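Local coordinates for uncharacterized protein lp_0118 (Lactobacillus plantarum, PDB 3K2Y) that is of uncharacterized function but, as a small HIRAN-domain protein, probably binds nucleic acid, at residues 33-38 with 95-100; 47-52 with 60-65; 69-74 with 79-84. All blocks are in the same frame, centred on the assembly; numbering follows the deposited sequence.

Contact 1 (33-38 with 95-100)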
loop_
_atom_site.group_PDB
_atom_site.type_symbol
_atom_site.label_atom_id
_atom_site.label_comp_id
_atom_site.label_asym_id
_atom_site.label_seq_id
_atom_site.Cartn_x
_atom_site.Cartn_y
_atom_site.Cartn_z
ATOM N N MET A 33 -16.977 16.719 9.451
ATOM C CA MET A 33 -17.779 15.876 8.567
ATOM C C MET A 33 -17.403 14.423 8.819
ATOM O O MET A 33 -16.275 14.130 9.218
ATOM C CB MET A 33 -17.499 16.245 7.106
ATOM C CG MET A 33 -18.535 15.767 6.100
ATOM S SD MET A 33 -18.312 16.568 4.483
ATOM C CE MET A 33 -19.603 15.751 3.525
ATOM N N ALA A 34 -18.342 13.515 8.602
ATOM C CA ALA A 34 -18.062 12.102 8.814
ATOM C C ALA A 34 -17.424 11.481 7.572
ATOM O O ALA A 34 -17.614 11.971 6.456
ATOM C CB ALA A 34 -19.346 11.363 9.167
ATOM N N VAL A 35 -16.659 10.410 7.777
ATOM C CA VAL A 35 -16.006 9.693 6.683
ATOM C C VAL A 35 -16.180 8.199 6.897
ATOM O O VAL A 35 -16.374 7.744 8.026
ATOM C CB VAL A 35 -14.493 10.011 6.591
ATOM C CG1 VAL A 35 -14.290 11.449 6.133
ATOM C CG2 VAL A 35 -13.824 9.784 7.937
ATOM N N LEU A 36 -16.115 7.438 5.810
ATOM C CA LEU A 36 -16.278 5.995 5.877
ATOM C C LEU A 36 -14.936 5.265 5.985
ATOM O O LEU A 36 -13.922 5.722 5.455
ATOM C CB LEU A 36 -17.042 5.511 4.642
ATOM C CG LEU A 36 -18.417 6.146 4.399
ATOM C CD1 LEU A 36 -18.944 5.709 3.050
ATOM C CD2 LEU A 36 -19.388 5.752 5.502
ATOM N N LEU A 37 -14.939 4.131 6.680
ATOM C CA LEU A 37 -13.732 3.331 6.851
ATOM C C LEU A 37 -13.851 1.989 6.139
ATOM O O LEU A 37 -14.929 1.395 6.079
ATOM C CB LEU A 37 -13.449 3.101 8.336
ATOM C CG LEU A 37 -12.574 4.109 9.086
ATOM C CD1 LEU A 37 -13.071 5.522 8.860
ATOM C CD2 LEU A 37 -12.586 3.763 10.568
ATOM N N GLN A 38 -12.732 1.518 5.597
ATOM C CA GLN A 38 -12.703 0.252 4.889
ATOM C C GLN A 38 -11.479 -0.565 5.266
ATOM O O GLN A 38 -10.342 -0.117 5.105
ATOM C CB GLN A 38 -12.697 0.486 3.379
ATOM C CG GLN A 38 -12.835 -0.794 2.568
ATOM C CD GLN A 38 -12.802 -0.546 1.071
ATOM O OE1 GLN A 38 -11.735 -0.362 0.479
ATOM N NE2 GLN A 38 -13.977 -0.526 0.451
ATOM N N LEU A 95 -4.791 15.513 7.534
ATOM C CA LEU A 95 -6.114 14.991 7.852
ATOM C C LEU A 95 -6.087 14.146 9.110
ATOM O O LEU A 95 -5.410 13.119 9.165
ATOM C CB LEU A 95 -6.641 14.133 6.696
ATOM C CG LEU A 95 -8.095 14.311 6.247
ATOM C CD1 LEU A 95 -8.523 13.090 5.448
ATOM C CD2 LEU A 95 -9.003 14.490 7.450
ATOM N N GLU A 96 -6.828 14.587 10.120
ATOM C CA GLU A 96 -6.923 13.863 11.377
ATOM C C GLU A 96 -8.399 13.587 11.655
ATOM O O GLU A 96 -9.274 14.341 11.219
ATOM C CB GLU A 96 -6.284 14.671 12.510
ATOM C CG GLU A 96 -4.777 14.835 12.357
ATOM C CD GLU A 96 -4.122 15.499 13.558
ATOM O OE1 GLU A 96 -4.284 14.989 14.689
ATOM O OE2 GLU A 96 -3.435 16.527 13.366
ATOM N N LEU A 97 -8.679 12.499 12.363
ATOM C CA LEU A 97 -10.062 12.136 12.648
ATOM C C LEU A 97 -10.236 11.614 14.065
ATOM O O LEU A 97 -9.277 11.194 14.705
ATOM C CB LEU A 97 -10.527 11.018 11.706
ATOM C CG LEU A 97 -10.079 10.909 10.247
ATOM C CD1 LEU A 97 -10.408 9.496 9.747
ATOM C CD2 LEU A 97 -10.770 11.970 9.384
ATOM N N MET A 98 -11.479 11.644 14.536
ATOM C CA MET A 98 -11.832 11.098 15.842
ATOM C C MET A 98 -12.662 9.882 15.457
ATOM O O MET A 98 -13.738 10.019 14.882
ATOM C CB MET A 98 -12.681 12.078 16.660
ATOM C CG MET A 98 -13.320 11.461 17.915
ATOM S SD MET A 98 -12.188 10.513 18.979
ATOM C CE MET A 98 -11.311 11.837 19.768
ATOM N N LEU A 99 -12.149 8.692 15.738
ATOM C CA LEU A 99 -12.858 7.476 15.380
ATOM C C LEU A 99 -13.968 7.143 16.365
ATOM O O LEU A 99 -13.853 7.408 17.566
ATOM C CB LEU A 99 -11.877 6.305 15.270
ATOM C CG LEU A 99 -10.780 6.470 14.213
ATOM C CD1 LEU A 99 -9.953 5.195 14.148
ATOM C CD2 LEU A 99 -11.393 6.775 12.846
ATOM N N TRP A 100 -15.045 6.569 15.838
ATOM C CA TRP A 100 -16.200 6.185 16.635
ATOM C C TRP A 100 -16.667 4.792 16.255
ATOM O O TRP A 100 -16.430 4.329 15.139
ATOM C CB TRP A 100 -17.365 7.161 16.416
ATOM C CG TRP A 100 -17.169 8.523 17.010
ATOM C CD1 TRP A 100 -16.315 9.497 16.575
ATOM C CD2 TRP A 100 -17.844 9.065 18.154
ATOM N NE1 TRP A 100 -16.417 10.611 17.377
ATOM C CE2 TRP A 100 -17.347 10.372 18.354
ATOM C CE3 TRP A 100 -18.822 8.571 19.029
ATOM C CZ2 TRP A 100 -17.792 11.193 19.394
ATOM C CZ3 TRP A 100 -19.266 9.390 20.066
ATOM C CH2 TRP A 100 -18.749 10.687 20.238
#
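Between Val35 and Leu97, and again between Leu37 and Leu99, branched aliphatic side chains meet with no flat group interposed. The one aromatic ring of the two segments, that of Trp100, turns toward strand 4-14 and Ile84; at its edge, in plane, lies the carbonyl oxygen of Met98. What joins the two strands is therefore purely methyl packing, and it illustrates how strands that share no backbone hydrogen bond can still pack on one another across a common interior. Val35 and Leu97 reach toward each other tip to tip. The CG2 methyl of Val35 does the touching, 3.9 Å from Leu97 CD1 and 4.0 Å from Leu97 CD2, so that a single methyl is met by both ends of the leucine fork. The valine torsion explains this choice: CG1 stands beside the backbone N (chi1 -69°), which places CG2 between the N and the carbonyl carbon, on the flank facing Leu97. Two residues on along both strands, Leu37 CD2 meets Leu99 CD2 at 4.0 Å, the two side chains inclined to one another. The backbones stay well apart, with the CA atoms of Val35 and Leu97 8.8 Å from each other. Other inward side chains complete the packing: Val52 lies against both Val35 and Leu97, Leu29 and Val85 touch Val35, and Val11 touches Leu99. Strand 80-87 fills the place between the two strands in the sheet and pairs with each. Val35, Leu37 and Leu97 point across the interior of a closed six-stranded antiparallel barrel, and Leu99 brings its CD2 end in, a hydrophobic centre consistent with the OB-like fold described for HIRAN domains.

Contact 2 (47-52 with 60-65); sequences DNAISV and LGYIAR
Ser51 and Tyr62 face each other as a non-hydrogen-bonded antiparallel pair, and the serine CB rests over one face of the tyrosine ring, 4.0 Å from its centroid, as a CH-pi contact. Tyr62 CG stands beside its backbone N (chi1 -72°), swinging the ring across to the serine; Ala49 CB approaches it obliquely. Behind this pair, Ile50 CB packs on Ile63 CG1 at 3.7 Å, and Val52 CG2 meets Ile63 CD1. Backbone bonds of 2.9 Å set this register: Ile63 N meets Ile50 O nearly head-on (165°), Val52 N sits above the carbonyl plane of Gly61 (47° out of it), and Leu60 N donates to Val52 O. Where the strands part, a water bridges Ile50 N and Ile63 O. Further out, Glu40 bonds Ser51 OG with one oxygen and Tyr62 OH, which also pairs with Lys59, with the other; Tyr45 of the second subunit packs on Tyr62. Were Tyr62 an alanine, Ser51 CB would probably lose its ring cover, and Glu40 and Lys59 a shared hydroxyl partner. The hairpin lies between strands 34-39 and 4-14, while helix 68-76 packs on Ile50 through Tyr71 and Met75.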
loop_
_atom_site.group_PDB
_atom_site.type_symbol
_atom_site.label_atom_id
_atom_site.label_comp_id
_atom_site.label_asym_id
_atom_site.label_seq_id
_atom_site.Cartn_x
_atom_site.Cartn_y
_atom_site.Cartn_z
ATOM N N ASP A 47 -1.192 -5.723 6.105
ATOM C CA ASP A 47 -2.374 -6.547 6.334
ATOM C C ASP A 47 -3.316 -5.914 7.356
ATOM O O ASP A 47 -4.421 -6.400 7.566
ATOM C CB ASP A 47 -1.964 -7.954 6.789
ATOM C CG ASP A 47 -1.347 -7.969 8.174
ATOM O OD1 ASP A 47 -0.893 -6.908 8.650
ATOM O OD2 ASP A 47 -1.303 -9.055 8.786
ATOM N N ASN A 48 -2.879 -4.828 7.981
ATOM C CA ASN A 48 -3.699 -4.134 8.973
ATOM C C ASN A 48 -4.283 -2.853 8.404
ATOM O O ASN A 48 -4.964 -2.100 9.106
ATOM C CB ASN A 48 -2.867 -3.801 10.211
ATOM C CG ASN A 48 -2.704 -4.987 11.136
ATOM O OD1 ASN A 48 -1.593 -5.323 11.530
ATOM N ND2 ASN A 48 -3.813 -5.624 11.495
ATOM N N ALA A 49 -4.008 -2.629 7.123
ATOM C CA ALA A 49 -4.465 -1.452 6.399
ATOM C C ALA A 49 -5.945 -1.141 6.567
ATOM O O ALA A 49 -6.785 -2.041 6.674
ATOM C CB ALA A 49 -4.146 -1.604 4.916
ATOM N N ILE A 50 -6.237 0.156 6.587
ATOM C CA ILE A 50 -7.590 0.673 6.703
ATOM C C ILE A 50 -7.641 1.971 5.911
ATOM O O ILE A 50 -7.113 2.996 6.353
ATOM C CB ILE A 50 -7.978 1.008 8.156
ATOM C CG1 ILE A 50 -7.915 -0.237 9.033
ATOM C CG2 ILE A 50 -9.391 1.570 8.186
ATOM C CD1 ILE A 50 -8.123 0.074 10.506
ATOM N N SER A 51 -8.261 1.921 4.735
ATOM C CA SER A 51 -8.386 3.108 3.905
ATOM C C SER A 51 -9.553 3.965 4.383
ATOM O O SER A 51 -10.519 3.464 4.965
ATOM C CB SER A 51 -8.569 2.726 2.429
ATOM O OG SER A 51 -9.563 1.730 2.246
ATOM N N VAL A 52 -9.443 5.267 4.150
ATOM C CA VAL A 52 -10.470 6.215 4.551
ATOM C C VAL A 52 -11.169 6.750 3.304
ATOM O O VAL A 52 -10.546 6.900 2.247
ATOM C CB VAL A 52 -9.850 7.381 5.352
ATOM C CG1 VAL A 52 -10.947 8.294 5.894
ATOM C CG2 VAL A 52 -8.998 6.820 6.490
ATOM N N LEU A 60 -9.426 8.946 0.442
ATOM C CA LEU A 60 -8.687 10.032 1.072
ATOM C C LEU A 60 -7.296 9.579 1.483
ATOM O O LEU A 60 -6.371 10.388 1.564
ATOM C CB LEU A 60 -9.433 10.533 2.310
ATOM C CG LEU A 60 -10.540 11.570 2.126
ATOM C CD1 LEU A 60 -11.509 11.115 1.064
ATOM C CD2 LEU A 60 -11.254 11.772 3.446
ATOM N N GLY A 61 -7.157 8.284 1.755
ATOM C CA GLY A 61 -5.870 7.750 2.160
ATOM C C GLY A 61 -5.989 6.547 3.074
ATOM O O GLY A 61 -6.858 5.700 2.883
ATOM N N TYR A 62 -5.106 6.471 4.067
ATOM C CA TYR A 62 -5.099 5.364 5.018
ATOM C C TYR A 62 -4.864 5.836 6.437
ATOM O O TYR A 62 -4.372 6.942 6.659
ATOM C CB TYR A 62 -3.992 4.364 4.678
ATOM C CG TYR A 62 -4.261 3.536 3.453
ATOM C CD1 TYR A 62 -4.012 4.035 2.177
ATOM C CD2 TYR A 62 -4.802 2.259 3.570
ATOM C CE1 TYR A 62 -4.302 3.282 1.045
ATOM C CE2 TYR A 62 -5.096 1.501 2.449
ATOM C CZ TYR A 62 -4.848 2.016 1.190
ATOM O OH TYR A 62 -5.180 1.272 0.086
ATOM N N ILE A 63 -5.219 4.987 7.400
ATOM C CA ILE A 63 -4.982 5.296 8.808
ATOM C C ILE A 63 -3.483 5.049 8.944
ATOM O O ILE A 63 -2.993 4.019 8.485
ATOM C CB ILE A 63 -5.708 4.307 9.759
ATOM C CG1 ILE A 63 -7.222 4.329 9.516
ATOM C CG2 ILE A 63 -5.377 4.649 11.210
ATOM C CD1 ILE A 63 -7.923 5.564 10.022
ATOM N N ALA A 64 -2.759 5.980 9.558
ATOM C CA ALA A 64 -1.315 5.835 9.741
ATOM C C ALA A 64 -0.960 4.456 10.295
ATOM O O ALA A 64 -1.641 3.940 11.182
ATOM C CB ALA A 64 -0.800 6.921 10.665
ATOM N N ARG A 65 0.111 3.872 9.763
ATOM C CA ARG A 65 0.579 2.543 10.162
ATOM C C ARG A 65 0.842 2.372 11.658
ATOM O O ARG A 65 0.692 1.270 12.195
ATOM C CB ARG A 65 1.843 2.179 9.372
ATOM C CG ARG A 65 2.441 0.825 9.725
ATOM C CD ARG A 65 3.607 0.481 8.812
ATOM N NE ARG A 65 3.172 0.228 7.439
ATOM C CZ ARG A 65 3.997 0.048 6.411
ATOM N NH1 ARG A 65 5.312 0.095 6.591
ATOM N NH2 ARG A 65 3.509 -0.179 5.200
HETATM O O HOH W 1 -3.850 1.754 7.292
#

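Contact 3 (69-74 with 79-84)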
loop_
_atom_site.group_PDB
_atom_site.type_symbol
_atom_site.label_atom_id
_atom_site.label_comp_id
_atom_site.label_asym_id
_atom_site.label_seq_id
_atom_site.Cartn_x
_atom_site.Cartn_y
_atom_site.Cartn_z
ATOM N N GLN A 69 -3.004 -1.370 13.910
ATOM C CA GLN A 69 -3.300 -2.543 14.731
ATOM C C GLN A 69 -4.598 -2.576 15.536
ATOM O O GLN A 69 -5.454 -3.426 15.293
ATOM C CB GLN A 69 -2.117 -2.814 15.672
ATOM C CG GLN A 69 -2.412 -3.796 16.794
ATOM C CD GLN A 69 -1.843 -3.336 18.127
ATOM O OE1 GLN A 69 -0.631 -3.158 18.272
ATOM N NE2 GLN A 69 -2.720 -3.135 19.109
ATOM N N PRO A 70 -4.764 -1.655 16.501
ATOM C CA PRO A 70 -5.974 -1.621 17.334
ATOM C C PRO A 70 -7.302 -1.676 16.581
ATOM O O PRO A 70 -8.107 -2.585 16.784
ATOM C CB PRO A 70 -5.820 -0.317 18.121
ATOM C CG PRO A 70 -4.331 -0.120 18.180
ATOM C CD PRO A 70 -3.918 -0.479 16.775
ATOM N N TYR A 71 -7.524 -0.691 15.718
ATOM C CA TYR A 71 -8.762 -0.609 14.958
ATOM C C TYR A 71 -8.913 -1.766 13.977
ATOM O O TYR A 71 -10.028 -2.230 13.716
ATOM C CB TYR A 71 -8.816 0.737 14.243
ATOM C CG TYR A 71 -8.635 1.885 15.204
ATOM C CD1 TYR A 71 -9.624 2.194 16.139
ATOM C CD2 TYR A 71 -7.459 2.632 15.216
ATOM C CE1 TYR A 71 -9.446 3.214 17.060
ATOM C CE2 TYR A 71 -7.270 3.657 16.137
ATOM C CZ TYR A 71 -8.267 3.942 17.053
ATOM O OH TYR A 71 -8.095 4.960 17.959
ATOM N N ALA A 72 -7.786 -2.236 13.452
ATOM C CA ALA A 72 -7.786 -3.353 12.517
ATOM C C ALA A 72 -8.369 -4.580 13.209
ATOM O O ALA A 72 -9.149 -5.326 12.618
ATOM C CB ALA A 72 -6.367 -3.642 12.049
ATOM N N THR A 73 -7.990 -4.775 14.468
ATOM C CA THR A 73 -8.474 -5.908 15.251
ATOM C C THR A 73 -9.964 -5.758 15.563
ATOM O O THR A 73 -10.724 -6.723 15.473
ATOM C CB THR A 73 -7.693 -6.043 16.577
ATOM O OG1 THR A 73 -6.290 -6.126 16.298
ATOM C CG2 THR A 73 -8.128 -7.298 17.331
ATOM N N LEU A 74 -10.379 -4.545 15.926
ATOM C CA LEU A 74 -11.785 -4.287 16.235
ATOM C C LEU A 74 -12.692 -4.524 15.035
ATOM O O LEU A 74 -13.781 -5.083 15.175
ATOM C CB LEU A 74 -11.976 -2.851 16.725
ATOM C CG LEU A 74 -11.303 -2.478 18.046
ATOM C CD1 LEU A 74 -11.618 -1.026 18.386
ATOM C CD2 LEU A 74 -11.791 -3.408 19.150
ATOM N N GLN A 79 -16.953 -5.070 14.520
ATOM C CA GLN A 79 -17.325 -3.728 14.962
ATOM C C GLN A 79 -17.444 -2.755 13.792
ATOM O O GLN A 79 -16.620 -2.761 12.875
ATOM C CB GLN A 79 -16.310 -3.192 15.973
ATOM C CG GLN A 79 -16.071 -4.109 17.164
ATOM C CD GLN A 79 -15.497 -3.373 18.363
ATOM O OE1 GLN A 79 -14.694 -2.450 18.216
ATOM N NE2 GLN A 79 -15.899 -3.788 19.557
ATOM N N ARG A 80 -18.482 -1.925 13.829
ATOM C CA ARG A 80 -18.715 -0.938 12.781
ATOM C C ARG A 80 -18.035 0.372 13.171
ATOM O O ARG A 80 -18.448 1.042 14.117
ATOM C CB ARG A 80 -20.223 -0.735 12.578
ATOM C CG ARG A 80 -20.954 -2.013 12.161
ATOM C CD ARG A 80 -22.402 -1.751 11.767
ATOM N NE ARG A 80 -22.510 -0.796 10.663
ATOM C CZ ARG A 80 -23.651 -0.464 10.067
ATOM N NH1 ARG A 80 -24.792 -1.011 10.462
ATOM N NH2 ARG A 80 -23.655 0.420 9.079
ATOM N N LEU A 81 -16.986 0.723 12.435
ATOM C CA LEU A 81 -16.217 1.929 12.714
ATOM C C LEU A 81 -16.280 2.989 11.627
ATOM O O LEU A 81 -16.391 2.687 10.439
ATOM C CB LEU A 81 -14.746 1.566 12.948
ATOM C CG LEU A 81 -14.261 1.113 14.328
ATOM C CD1 LEU A 81 -15.185 0.068 14.927
ATOM C CD2 LEU A 81 -12.847 0.576 14.183
ATOM N N TYR A 82 -16.205 4.243 12.051
ATOM C CA TYR A 82 -16.208 5.359 11.123
ATOM C C TYR A 82 -15.490 6.519 11.782
ATOM O O TYR A 82 -15.116 6.438 12.952
ATOM C CB TYR A 82 -17.633 5.766 10.751
ATOM C CG TYR A 82 -18.428 6.328 11.896
ATOM C CD1 TYR A 82 -18.941 5.496 12.888
ATOM C CD2 TYR A 82 -18.675 7.701 11.988
ATOM C CE1 TYR A 82 -19.687 6.017 13.945
ATOM C CE2 TYR A 82 -19.416 8.230 13.039
ATOM C CZ TYR A 82 -19.919 7.383 14.011
ATOM O OH TYR A 82 -20.660 7.903 15.047
ATOM N N GLY A 83 -15.287 7.597 11.035
ATOM C CA GLY A 83 -14.599 8.739 11.600
ATOM C C GLY A 83 -15.241 10.080 11.308
ATOM O O GLY A 83 -16.104 10.212 10.439
ATOM N N ILE A 84 -14.812 11.081 12.063
ATOM C CA ILE A 84 -15.290 12.437 11.893
ATOM C C ILE A 84 -14.066 13.329 11.704
ATOM O O ILE A 84 -13.165 13.344 12.548
ATOM C CB ILE A 84 -16.100 12.895 13.123
ATOM C CG1 ILE A 84 -17.275 11.946 13.335
ATOM C CG2 ILE A 84 -16.616 14.312 12.913
ATOM C CD1 ILE A 84 -18.020 12.179 14.617
#
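Leu74, on helix 68-76, and Gln79, just ahead of strand 80-87, fold against each other as the chain turns from helix to strand, an example of a tight connection closed by side chain and backbone together. The backbone link is Gln79 N to Leu74 O, a longish bond of 3.2 Å with an N-H...O angle of 146°. Gln79 doubles back over the same turn. Its CG sits beside its own backbone N (chi1 -54°), which brings CG to 3.2 Å from Leu74 O. Beyond CG the chain is extended and carries the amide over the leucine, where OE1 stands 3.1 Å from Leu74 CB. Leu74 holds its CG beside the backbone N as well (chi1 -65°), and this sets CG and both methyls against the same oxygen, CD2 at 3.2 Å from Gln79 OE1. This is tight packing of a polar atom on aliphatic carbons, not a polar bond. The apolar part of the contact belongs to Leu81: one methyl, CD2, comes within 4.0 Å of Tyr71 CB and, at 4.4 Å, also touches Leu74 CB, so it sits against two residues three positions, nearly one turn, apart. Tyr71 and Leu81 cross at about a right angle. The helix thereby meets several strands of the barrel: Leu81 of 80-87, strands 4-14 and 96-103 through Tyr71, and Arg39 of 34-39 through Ala72.

How the contacts relate
The three contacts are parts of one barrel, their centres 10 to 11 Å apart, and they share strands as well as side chains. Strand 34-39 of contact 1 probably hydrogen-bonds to the first strand of contact 2 (Gln38 O to Ser51 N, 2.9 Å) and to the strand of contact 3 (Val35 N to Gly83 O, 2.7 Å). The interior is continuous too: Leu95 CD1 lies 3.6 Å from Leu60 CD2, linking contacts 1 and 2. Tyr71 joins all three, its CE1 3.6 Å from Leu99 CD1 and its CB 3.9 Å from Ile50 CD1. Contacts 2 and 3 follow one another along the chain, and contact 1 spans both.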